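Local atomic coordinates of thiosulfate reductase (Thermus thermophilus, PDB entry 2VPZ), a protein that probably reduces sulfur compounds such as polysulfide or thiosulfate at a molybdenum held by two molybdopterin guanine dinucleotides, with a [4Fe-4S] cluster to carry electrons. Residues S162-K167 with Q418-P423; L260-I265 with P298-K303; I440-S445 with E454-L459. All blocks are in the same frame, centred on the assembly; numbering follows the deposited sequence.

How the contacts relate
All three contacts are buried, and none has a hydrogen bond between its two segments; they differ in what surrounds the apolar packing. Contacts 1 and 3 belong to the same five-stranded parallel sheet region, with centres about 12 Å apart, and they touch where Ile-421 CG2 meets Ala-455 CB at 3.6 Å. Contact 1 sets a leucine against an edge strand and a buried amide, while contact 3 joins a cofactor-binding loop to the helix that follows it. Contact 2 is a plain helix pair farther from the centre of the chain; its centre lies about 38 Å from that of contact 1 and about 42 Å from that of contact 3.

Contact 1. Residues S162-K167 with Q418-P423; sequences SPNAAK and QELIEP
Leu-420 carries the second segment's whole share of this contact, reaching Asn-164 with one methyl and Ala-166 with the other. Gln-418 and Glu-419 lead the chain in, on the far side from 162-167; their side chains lie against Leu-725 of strand 724-725, and Glu-419 OE2 is hydrogen-bonded to Tyr-723 OH. Glu-419 also opens a type I beta turn that runs to Glu-422, with Leu-420 and Ile-421 at its two central positions. This corner brings the backbone near enough for the CA atoms of Leu-420 and Asn-164 to lie 7.3 Å apart. Leu-420 then points its side chain at the other segment: CG stands opposite the carbonyl carbon (chi1 -39°), which sends the forked end across the gap. Its CD2 comes within 3.5 Å of Asn-164 OD1, the two side chains meeting at a slant, while CD1 packs on Ala-166 CB at 4.1 Å. The methyl next to OD1 offers it no bond; the amide has its polar partners elsewhere, OD1 taking the backbone N of Ala-405 and ND2 bonding to Tyr-430 OH. Asn-164 is therefore a buried polar group held in place from other directions, with leucine filling in beside it. It is also the centre of an inverse gamma turn, which carries the chain from Pro-163 into the strand, and Ala-165 N makes a weak bond of 3.1 Å to Pro-163 O. Past Leu-420, Ile-421 turns to Thr-452 and Ala-455 of helix 449-457, and the chain enters helix 423-426. Strand 165-166 lies at the edge of the five-stranded parallel sheet, bonded through its backbone to strand 141-144, with Ala-165 on Pro-157 of helix 149-160 and Ala-166 facing Leu-420 in the turn.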
loop_
_atom_site.group_PDB
_atom_site.type_symbol
_atom_site.label_atom_id
_atom_site.label_comp_id
_atom_site.label_asym_id
_atom_site.label_seq_id
_atom_site.Cartn_x
_atom_site.Cartn_y
_atom_site.Cartn_z
ATOM N N SER A 162 46.868 35.656 29.824
ATOM C CA SER A 162 45.475 36.018 30.152
ATOM C C SER A 162 44.637 34.744 30.387
ATOM O O SER A 162 44.631 33.850 29.529
ATOM C CB SER A 162 44.805 36.871 29.031
ATOM O OG SER A 162 43.474 37.255 29.371
ATOM N N PRO A 163 43.968 34.617 31.569
ATOM C CA PRO A 163 43.134 33.447 31.876
ATOM C C PRO A 163 41.697 33.583 31.283
ATOM O O PRO A 163 40.880 32.649 31.340
ATOM C CB PRO A 163 43.128 33.385 33.404
ATOM C CG PRO A 163 43.258 34.831 33.826
ATOM C CD PRO A 163 44.097 35.505 32.730
ATOM N N ASN A 164 41.407 34.760 30.724
ATOM C CA ASN A 164 40.109 35.113 30.150
ATOM C C ASN A 164 39.937 34.686 28.673
ATOM O O ASN A 164 39.730 35.501 27.756
ATOM C CB ASN A 164 39.839 36.621 30.367
ATOM C CG ASN A 164 39.906 37.030 31.851
ATOM O OD1 ASN A 164 39.162 36.499 32.695
ATOM N ND2 ASN A 164 40.806 37.965 32.184
ATOM N N ALA A 165 40.057 33.371 28.479
ATOM C CA ALA A 165 39.910 32.702 27.194
ATOM C C ALA A 165 38.694 31.755 27.293
ATOM O O ALA A 165 38.568 30.994 28.260
ATOM C CB ALA A 165 41.213 31.915 26.834
ATOM N N ALA A 166 37.803 31.824 26.309
ATOM C CA ALA A 166 36.574 31.034 26.296
ATOM C C ALA A 166 35.959 30.687 24.925
ATOM O O ALA A 166 36.243 31.326 23.906
ATOM C CB ALA A 166 35.499 31.784 27.160
ATOM N N LYS A 167 35.134 29.638 24.912
ATOM C CA LYS A 167 34.406 29.205 23.729
ATOM C C LYS A 167 32.962 28.908 24.118
ATOM O O LYS A 167 32.710 28.403 25.235
ATOM C CB LYS A 167 35.023 27.953 23.052
ATOM C CG LYS A 167 36.180 27.278 23.772
ATOM C CD LYS A 167 36.951 26.328 22.847
ATOM C CE LYS A 167 38.439 26.254 23.221
ATOM N NZ LYS A 167 39.244 25.387 22.294
ATOM N N GLN A 418 29.888 33.947 28.592
ATOM C CA GLN A 418 28.808 34.851 28.903
ATOM C C GLN A 418 28.978 35.638 30.226
ATOM O O GLN A 418 28.350 36.680 30.409
ATOM C CB GLN A 418 27.516 34.033 28.836
ATOM C CG GLN A 418 27.654 32.594 29.402
ATOM C CD GLN A 418 26.963 32.487 30.727
ATOM O OE1 GLN A 418 26.199 33.390 31.075
ATOM N NE2 GLN A 418 27.185 31.408 31.470
ATOM N N GLU A 419 29.854 35.192 31.135
ATOM C CA GLU A 419 30.082 35.877 32.420
ATOM C C GLU A 419 31.240 36.933 32.398
ATOM O O GLU A 419 31.216 37.894 33.181
ATOM C CB GLU A 419 30.257 34.859 33.562
ATOM C CG GLU A 419 29.038 33.908 33.786
ATOM C CD GLU A 419 27.729 34.661 34.095
ATOM O OE1 GLU A 419 27.784 35.601 34.918
ATOM O OE2 GLU A 419 26.668 34.295 33.529
ATOM N N LEU A 420 32.216 36.778 31.494
ATOM C CA LEU A 420 33.359 37.713 31.335
ATOM C C LEU A 420 33.013 38.969 30.521
ATOM O O LEU A 420 33.919 39.740 30.158
ATOM C CB LEU A 420 34.563 37.066 30.605
ATOM C CG LEU A 420 34.942 35.620 30.901
ATOM C CD1 LEU A 420 35.668 35.017 29.699
ATOM C CD2 LEU A 420 35.788 35.523 32.181
ATOM N N ILE A 421 31.735 39.153 30.203
ATOM C CA ILE A 421 31.261 40.307 29.398
ATOM C C ILE A 421 30.872 41.494 30.255
ATOM O O ILE A 421 30.822 42.631 29.798
ATOM C CB ILE A 421 29.973 40.024 28.546
ATOM C CG1 ILE A 421 30.155 38.831 27.631
ATOM C CG2 ILE A 421 29.601 41.305 27.732
ATOM C CD1 ILE A 421 29.855 39.112 26.146
ATOM N N GLU A 422 30.515 41.184 31.490
ATOM C CA GLU A 422 30.074 42.153 32.479
ATOM C C GLU A 422 31.312 42.996 32.879
ATOM O O GLU A 422 31.221 44.250 32.939
ATOM C CB GLU A 422 29.441 41.421 33.667
ATOM C CG GLU A 422 28.749 42.257 34.732
ATOM C CD GLU A 422 28.562 41.476 36.037
ATOM O OE1 GLU A 422 29.373 40.552 36.284
ATOM O OE2 GLU A 422 27.623 41.791 36.818
ATOM N N PRO A 423 32.469 42.349 33.176
ATOM C CA PRO A 423 33.713 43.026 33.540
ATOM C C PRO A 423 34.123 44.183 32.570
ATOM O O PRO A 423 34.847 45.108 32.963
ATOM C CB PRO A 423 34.743 41.892 33.528
ATOM C CG PRO A 423 33.959 40.681 34.005
ATOM C CD PRO A 423 32.507 40.924 33.549
#

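Contact 2. Residues L260-I265 with P298-K303; sequences LLLAWI and PEWAEK
Ala-263 and Ala-301 form the centre of an antiparallel helix-helix contact, in which one turn and a half of helix 257-270 lies against the start of helix 298-305. The short axes run 170° apart in direction and approach to 8.9 Å, a spacing that small residues at the interface make possible. The alanine methyls touch directly, CB of Ala-263 to CB of Ala-301 at 3.5 Å. Ala-263 CB also sits 4.2 Å from Pro-298 N and close to the CD of the same ring, so a single methyl is lodged between two residues one helical turn apart. To one side of this alanine centre the bulk is larger: Leu-262 CD1 meets Trp-300 CH2 at 4.1 Å. The indole gets there because its CG lies opposite the backbone N (chi1 163°), swinging the six-membered ring back to the partner helix, where Leu-262 approaches at a slant. His-304, whose ring meets the indole edge-to-face, and Phe-296 are further neighbours. Helix 309-320 packs beside the pair, receiving Ala-301 on Ile-312 and Trp-264 on Val-315 and Ala-316, whereas Leu-261 and Ile-265 face helix 341-354. The arrangement is plain close packing of antiparallel helices through alanines, in the helical surroundings of the molybdopterin oxidoreductase fold and away from its cofactors.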
loop_
_atom_site.group_PDB
_atom_site.type_symbol
_atom_site.label_atom_id
_atom_site.label_comp_id
_atom_site.label_asym_id
_atom_site.label_seq_id
_atom_site.Cartn_x
_atom_site.Cartn_y
_atom_site.Cartn_z
ATOM N N LEU A 260 11.063 12.840 35.820
ATOM C CA LEU A 260 10.874 11.609 35.043
ATOM C C LEU A 260 12.162 10.739 35.266
ATOM O O LEU A 260 12.083 9.513 35.459
ATOM C CB LEU A 260 10.591 11.935 33.552
ATOM C CG LEU A 260 10.150 10.946 32.453
ATOM C CD1 LEU A 260 11.312 10.656 31.491
ATOM C CD2 LEU A 260 9.597 9.644 33.070
ATOM N N LEU A 261 13.340 11.353 35.282
ATOM C CA LEU A 261 14.576 10.598 35.545
ATOM C C LEU A 261 14.601 10.058 37.016
ATOM O O LEU A 261 14.897 8.888 37.225
ATOM C CB LEU A 261 15.834 11.429 35.205
ATOM C CG LEU A 261 16.065 11.614 33.686
ATOM C CD1 LEU A 261 16.938 12.855 33.404
ATOM C CD2 LEU A 261 16.688 10.340 33.082
ATOM N N LEU A 262 14.271 10.885 38.010
ATOM C CA LEU A 262 14.224 10.433 39.423
ATOM C C LEU A 262 13.228 9.257 39.656
ATOM O O LEU A 262 13.531 8.319 40.407
ATOM C CB LEU A 262 13.879 11.592 40.394
ATOM C CG LEU A 262 14.887 12.747 40.517
ATOM C CD1 LEU A 262 14.304 13.871 41.375
ATOM C CD2 LEU A 262 16.216 12.248 41.109
ATOM N N ALA A 263 12.057 9.314 39.015
ATOM C CA ALA A 263 11.023 8.263 39.125
ATOM C C ALA A 263 11.424 6.949 38.412
ATOM O O ALA A 263 10.906 5.876 38.729
ATOM C CB ALA A 263 9.634 8.767 38.603
ATOM N N TRP A 264 12.322 7.030 37.438
ATOM C CA TRP A 264 12.825 5.832 36.772
ATOM C C TRP A 264 13.914 5.237 37.692
ATOM O O TRP A 264 14.035 4.014 37.813
ATOM C CB TRP A 264 13.402 6.124 35.378
ATOM C CG TRP A 264 12.382 6.224 34.252
ATOM C CD1 TRP A 264 11.076 5.791 34.268
ATOM C CD2 TRP A 264 12.592 6.787 32.946
ATOM N NE1 TRP A 264 10.474 6.060 33.061
ATOM C CE2 TRP A 264 11.377 6.667 32.232
ATOM C CE3 TRP A 264 13.694 7.381 32.312
ATOM C CZ2 TRP A 264 11.232 7.126 30.900
ATOM C CZ3 TRP A 264 13.561 7.838 30.991
ATOM C CH2 TRP A 264 12.331 7.706 30.302
ATOM N N ILE A 265 14.710 6.100 38.322
ATOM C CA ILE A 265 15.770 5.681 39.265
ATOM C C ILE A 265 15.033 4.904 40.386
ATOM O O ILE A 265 15.432 3.803 40.773
ATOM C CB ILE A 265 16.580 6.933 39.878
ATOM C CG1 ILE A 265 17.720 7.376 38.939
ATOM C CG2 ILE A 265 17.126 6.567 41.275
ATOM C CD1 ILE A 265 18.234 8.827 39.199
ATOM N N PRO A 298 6.299 6.962 40.406
ATOM C CA PRO A 298 5.664 7.263 39.119
ATOM C C PRO A 298 4.368 8.133 39.308
ATOM O O PRO A 298 3.954 8.826 38.380
ATOM C CB PRO A 298 5.337 5.885 38.558
ATOM C CG PRO A 298 6.495 5.012 39.036
ATOM C CD PRO A 298 6.982 5.656 40.353
ATOM N N GLU A 299 3.710 8.078 40.476
ATOM C CA GLU A 299 2.502 8.909 40.692
ATOM C C GLU A 299 2.919 10.363 41.051
ATOM O O GLU A 299 2.240 11.319 40.662
ATOM C CB GLU A 299 1.523 8.328 41.743
ATOM C CG GLU A 299 1.720 6.851 42.180
ATOM C CD GLU A 299 1.365 5.799 41.112
ATOM O OE1 GLU A 299 0.230 5.827 40.574
ATOM O OE2 GLU A 299 2.222 4.935 40.841
ATOM N N TRP A 300 4.019 10.535 41.780
ATOM C CA TRP A 300 4.542 11.889 42.088
ATOM C C TRP A 300 5.018 12.556 40.747
ATOM O O TRP A 300 4.762 13.748 40.516
ATOM C CB TRP A 300 5.725 11.805 43.080
ATOM C CG TRP A 300 6.600 13.075 43.153
ATOM C CD1 TRP A 300 6.372 14.196 43.903
ATOM C CD2 TRP A 300 7.828 13.326 42.428
ATOM N NE1 TRP A 300 7.377 15.118 43.694
ATOM C CE2 TRP A 300 8.285 14.609 42.802
ATOM C CE3 TRP A 300 8.590 12.578 41.512
ATOM C CZ2 TRP A 300 9.474 15.184 42.272
ATOM C CZ3 TRP A 300 9.780 13.145 40.978
ATOM C CH2 TRP A 300 10.204 14.435 41.375
ATOM N N ALA A 301 5.682 11.779 39.878
ATOM C CA ALA A 301 6.199 12.218 38.561
ATOM C C ALA A 301 5.120 12.628 37.546
ATOM O O ALA A 301 5.203 13.685 36.927
ATOM C CB ALA A 301 7.107 11.106 37.927
ATOM N N GLU A 302 4.110 11.788 37.381
ATOM C CA GLU A 302 2.991 12.030 36.453
ATOM C C GLU A 302 2.245 13.372 36.642
ATOM O O GLU A 302 1.602 13.918 35.732
ATOM C CB GLU A 302 1.968 10.883 36.570
ATOM C CG GLU A 302 0.505 11.328 36.608
ATOM C CD GLU A 302 -0.482 10.207 36.301
ATOM O OE1 GLU A 302 -1.274 10.384 35.353
ATOM O OE2 GLU A 302 -0.462 9.170 37.003
ATOM N N LYS A 303 2.349 13.871 37.858
ATOM C CA LYS A 303 1.717 15.081 38.352
ATOM C C LYS A 303 2.405 16.353 37.803
ATOM O O LYS A 303 1.740 17.340 37.461
ATOM C CB LYS A 303 1.753 14.961 39.879
ATOM C CG LYS A 303 1.002 15.940 40.737
ATOM C CD LYS A 303 1.563 15.870 42.181
ATOM C CE LYS A 303 1.427 17.207 42.938
ATOM N NZ LYS A 303 0.142 17.916 42.616
#

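Contact 3. Residues I440-S445 with E454-L459; sequences INLFHS and EALKNL. With MGD (2-amino-5,6-dimercapto-7-methyl-3,7,8a,9-tetrahydro-8-oxa-1,3,9,10-tetraaza-anthracen-4-one guanosine dinucleotide), chain H.
Leu-456 touches both Leu-442 and Phe-443, and these apolar meetings are the whole of the contact between the two segments. Its CD2 packs on Leu-442 CD1 at 4.1 Å, while CD1 approaches Phe-443 CZ to 3.8 Å, the ring and the leucine coming from opposite directions. Both leucines and the phenylalanine hold CG opposite the carbonyl carbon, which for Phe-443 (chi1 -57°) carries the ring out to the helix. The same ring makes a cation-pi contact with Lys-453 and an edge-to-face one with Trp-475.

Hydrogen bonding belongs to the other side of 440-445, where the chain grips the diphosphate of MGD. Asn-441 N gives a nearly straight bond to MGD O2A, 3.0 Å with an angle of 171°, and Ser-445 OG donates to MGD O3A at 3.0 Å; the same OG also lies 2.9 Å from MGD O2A. Asn-441 O in turn accepts from Ser-445 N (2.9 Å) and from His-444 N, closing the short helical turn that brings the serine to the phosphates. The asparagine side chain runs alongside MGD, CB 3.5 Å from O5', and also touches Gln-470 and Ala-632. Having no amide hydrogen to give, a proline here would probably leave O2A without its backbone bond and take away the side-chain amide that lies beside O1B.

In the fold, this loop follows strand 435-438, and helix 449-457 leads on to the parallel neighbour strand 462-466, a beta-alpha-beta crossover. Leu-442 and Leu-456 both rest on Tyr-462, Leu-456 also lies on Leu-435, and helix 423-426 covers Ala-455 and Leu-459 through Met-424.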
loop_
_atom_site.group_PDB
_atom_site.type_symbol
_atom_site.label_atom_id
_atom_site.label_comp_id
_atom_site.label_asym_id
_atom_site.label_seq_id
_atom_site.Cartn_x
_atom_site.Cartn_y
_atom_site.Cartn_z
ATOM N N ILE A 440 33.795 33.401 16.009
ATOM C CA ILE A 440 32.781 33.137 17.033
ATOM C C ILE A 440 31.718 34.244 16.874
ATOM O O ILE A 440 32.046 35.431 16.798
ATOM C CB ILE A 440 33.493 33.070 18.493
ATOM C CG1 ILE A 440 32.524 32.590 19.570
ATOM C CG2 ILE A 440 34.127 34.420 18.835
ATOM C CD1 ILE A 440 31.641 33.686 20.174
ATOM N N ASN A 441 30.451 33.856 16.763
ATOM C CA ASN A 441 29.355 34.801 16.504
ATOM C C ASN A 441 28.891 35.573 17.766
ATOM O O ASN A 441 27.970 35.156 18.456
ATOM C CB ASN A 441 28.187 34.041 15.833
ATOM C CG ASN A 441 27.472 34.865 14.756
ATOM O OD1 ASN A 441 27.192 34.375 13.649
ATOM N ND2 ASN A 441 27.161 36.112 15.086
ATOM N N LEU A 442 29.524 36.714 18.043
ATOM C CA LEU A 442 29.168 37.524 19.212
ATOM C C LEU A 442 27.662 37.834 19.356
ATOM O O LEU A 442 27.106 37.742 20.459
ATOM C CB LEU A 442 29.991 38.835 19.270
ATOM C CG LEU A 442 31.522 38.759 19.373
ATOM C CD1 LEU A 442 32.124 40.190 19.463
ATOM C CD2 LEU A 442 31.946 37.893 20.587
ATOM N N PHE A 443 26.992 38.196 18.262
ATOM C CA PHE A 443 25.560 38.535 18.298
ATOM C C PHE A 443 24.542 37.370 18.129
ATOM O O PHE A 443 23.339 37.591 18.252
ATOM C CB PHE A 443 25.241 39.666 17.280
ATOM C CG PHE A 443 26.055 40.959 17.469
ATOM C CD1 PHE A 443 26.174 41.887 16.417
ATOM C CD2 PHE A 443 26.707 41.242 18.679
ATOM C CE1 PHE A 443 26.932 43.073 16.561
ATOM C CE2 PHE A 443 27.478 42.435 18.847
ATOM C CZ PHE A 443 27.587 43.345 17.782
ATOM N N HIS A 444 24.985 36.146 17.840
ATOM C CA HIS A 444 24.048 35.023 17.696
ATOM C C HIS A 444 24.304 33.869 18.704
ATOM O O HIS A 444 23.388 33.097 19.025
ATOM C CB HIS A 444 24.013 34.461 16.228
ATOM C CG HIS A 444 23.368 35.335 15.202
ATOM N ND1 HIS A 444 22.119 35.103 14.705
ATOM C CD2 HIS A 444 23.799 36.449 14.596
ATOM C CE1 HIS A 444 21.798 36.046 13.847
ATOM N NE2 HIS A 444 22.808 36.883 13.763
ATOM N N SER A 445 25.527 33.758 19.215
ATOM C CA SER A 445 25.898 32.676 20.134
ATOM C C SER A 445 25.952 33.000 21.645
ATOM O O SER A 445 26.095 32.083 22.462
ATOM C CB SER A 445 27.221 32.039 19.698
ATOM O OG SER A 445 27.247 31.687 18.336
ATOM N N GLU A 454 27.024 47.156 24.410
ATOM C CA GLU A 454 27.437 48.138 25.413
ATOM C C GLU A 454 28.939 47.829 25.683
ATOM O O GLU A 454 29.795 48.722 25.683
ATOM C CB GLU A 454 26.656 47.923 26.710
ATOM C CG GLU A 454 25.797 49.082 27.200
ATOM C CD GLU A 454 25.661 49.126 28.736
ATOM O OE1 GLU A 454 26.472 49.836 29.389
ATOM O OE2 GLU A 454 24.754 48.427 29.276
ATOM N N ALA A 455 29.233 46.549 25.924
ATOM C CA ALA A 455 30.591 46.083 26.196
ATOM C C ALA A 455 31.582 46.366 25.042
ATOM O O ALA A 455 32.742 46.673 25.296
ATOM C CB ALA A 455 30.598 44.577 26.596
ATOM N N LEU A 456 31.173 46.271 23.783
ATOM C CA LEU A 456 32.119 46.602 22.707
ATOM C C LEU A 456 32.351 48.135 22.709
ATOM O O LEU A 456 33.445 48.609 22.385
ATOM C CB LEU A 456 31.660 46.135 21.300
ATOM C CG LEU A 456 31.219 44.672 21.118
ATOM C CD1 LEU A 456 30.772 44.398 19.658
ATOM C CD2 LEU A 456 32.343 43.706 21.540
ATOM N N LYS A 457 31.333 48.913 23.081
ATOM C CA LYS A 457 31.428 50.370 23.137
ATOM C C LYS A 457 32.589 50.823 24.058
ATOM O O LYS A 457 33.460 51.608 23.685
ATOM C CB LYS A 457 30.099 51.024 23.630
ATOM C CG LYS A 457 29.320 51.854 22.572
ATOM C CD LYS A 457 28.960 51.041 21.306
ATOM C CE LYS A 457 28.965 51.908 20.021
ATOM N NZ LYS A 457 27.588 52.297 19.540
ATOM N N ASN A 458 32.609 50.259 25.258
ATOM C CA ASN A 458 33.595 50.570 26.268
ATOM C C ASN A 458 35.039 50.051 26.106
ATOM O O ASN A 458 35.920 50.363 26.903
ATOM C CB ASN A 458 33.065 50.122 27.633
ATOM C CG ASN A 458 33.089 51.217 28.677
ATOM O OD1 ASN A 458 33.633 52.302 28.438
ATOM N ND2 ASN A 458 32.503 50.942 29.848
ATOM N N LEU A 459 35.305 49.267 25.073
ATOM C CA LEU A 459 36.638 48.692 24.879
ATOM C C LEU A 459 37.687 49.622 24.263
ATOM O O LEU A 459 37.352 50.527 23.497
ATOM C CB LEU A 459 36.561 47.376 24.060
ATOM C CG LEU A 459 35.905 46.079 24.586
ATOM C CD1 LEU A 459 35.617 45.083 23.431
ATOM C CD2 LEU A 459 36.787 45.416 25.669
HETATM P PB MGD H . 28.374 30.252 14.174
HETATM O O1B MGD H . 27.064 30.978 14.139
HETATM O O2B MGD H . 28.685 29.243 13.111
HETATM O O3B MGD H . 28.475 29.743 15.703
HETATM O O3A MGD H . 28.640 29.064 18.111
HETATM P PA MGD H . 29.540 29.625 16.919
HETATM O O1A MGD H . 30.584 28.676 16.352
HETATM O O2A MGD H . 29.924 31.004 17.323
HETATM O "O5'" MGD H . 29.547 31.288 14.099
HETATM C "C5'" MGD H . 30.763 31.003 13.407
HETATM C "C4'" MGD H . 31.434 32.353 13.148
HETATM O "O4'" MGD H . 32.714 31.932 12.690
HETATM C "C3'" MGD H . 30.839 33.177 12.037
HETATM O "O3'" MGD H . 31.227 34.530 12.306
HETATM C "C2'" MGD H . 31.563 32.612 10.804
HETATM O "O2'" MGD H . 31.516 33.592 9.800
HETATM C "C1'" MGD H . 32.982 32.362 11.320
HETATM N N9 MGD H . 33.856 31.352 10.611
HETATM C C8 MGD H . 33.452 30.225 10.023
HETATM N N7 MGD H . 34.466 29.494 9.505
HETATM C C5 MGD H . 35.615 30.140 9.805
HETATM C C6 MGD H . 37.117 29.917 9.617
HETATM O O6 MGD H . 37.591 28.916 8.972
HETATM N N1 MGD H . 37.935 30.883 10.150
HETATM C C2 MGD H . 37.490 31.992 10.818
HETATM N N2 MGD H . 38.325 32.945 11.336
HETATM N N3 MGD H . 36.179 32.185 11.011
HETATM C C4 MGD H . 35.187 31.358 10.542
HETATM C C10 MGD H . 28.428 27.634 18.319
HETATM C C11 MGD H . 27.786 27.467 19.655
HETATM O O11 MGD H . 26.762 28.461 19.719
HETATM C C12 MGD H . 27.250 26.127 19.998
HETATM S S12 MGD H . 28.177 24.699 19.797
HETATM C C13 MGD H . 26.049 25.964 20.554
HETATM S S13 MGD H . 25.324 24.518 20.938
HETATM C C14 MGD H . 25.157 27.002 20.968
HETATM N N15 MGD H . 23.937 26.952 20.113
HETATM C C16 MGD H . 23.109 28.038 20.268
HETATM C C17 MGD H . 21.660 28.078 20.053
HETATM O O17 MGD H . 21.041 27.054 19.635
HETATM N N18 MGD H . 21.017 29.215 20.325
HETATM C C19 MGD H . 21.632 30.325 20.778
HETATM N N19 MGD H . 20.956 31.496 20.981
HETATM N N20 MGD H . 22.945 30.325 21.019
HETATM C C21 MGD H . 23.725 29.277 20.776
HETATM N N22 MGD H . 25.046 29.356 20.969
HETATM C C23 MGD H . 25.957 28.266 20.887
#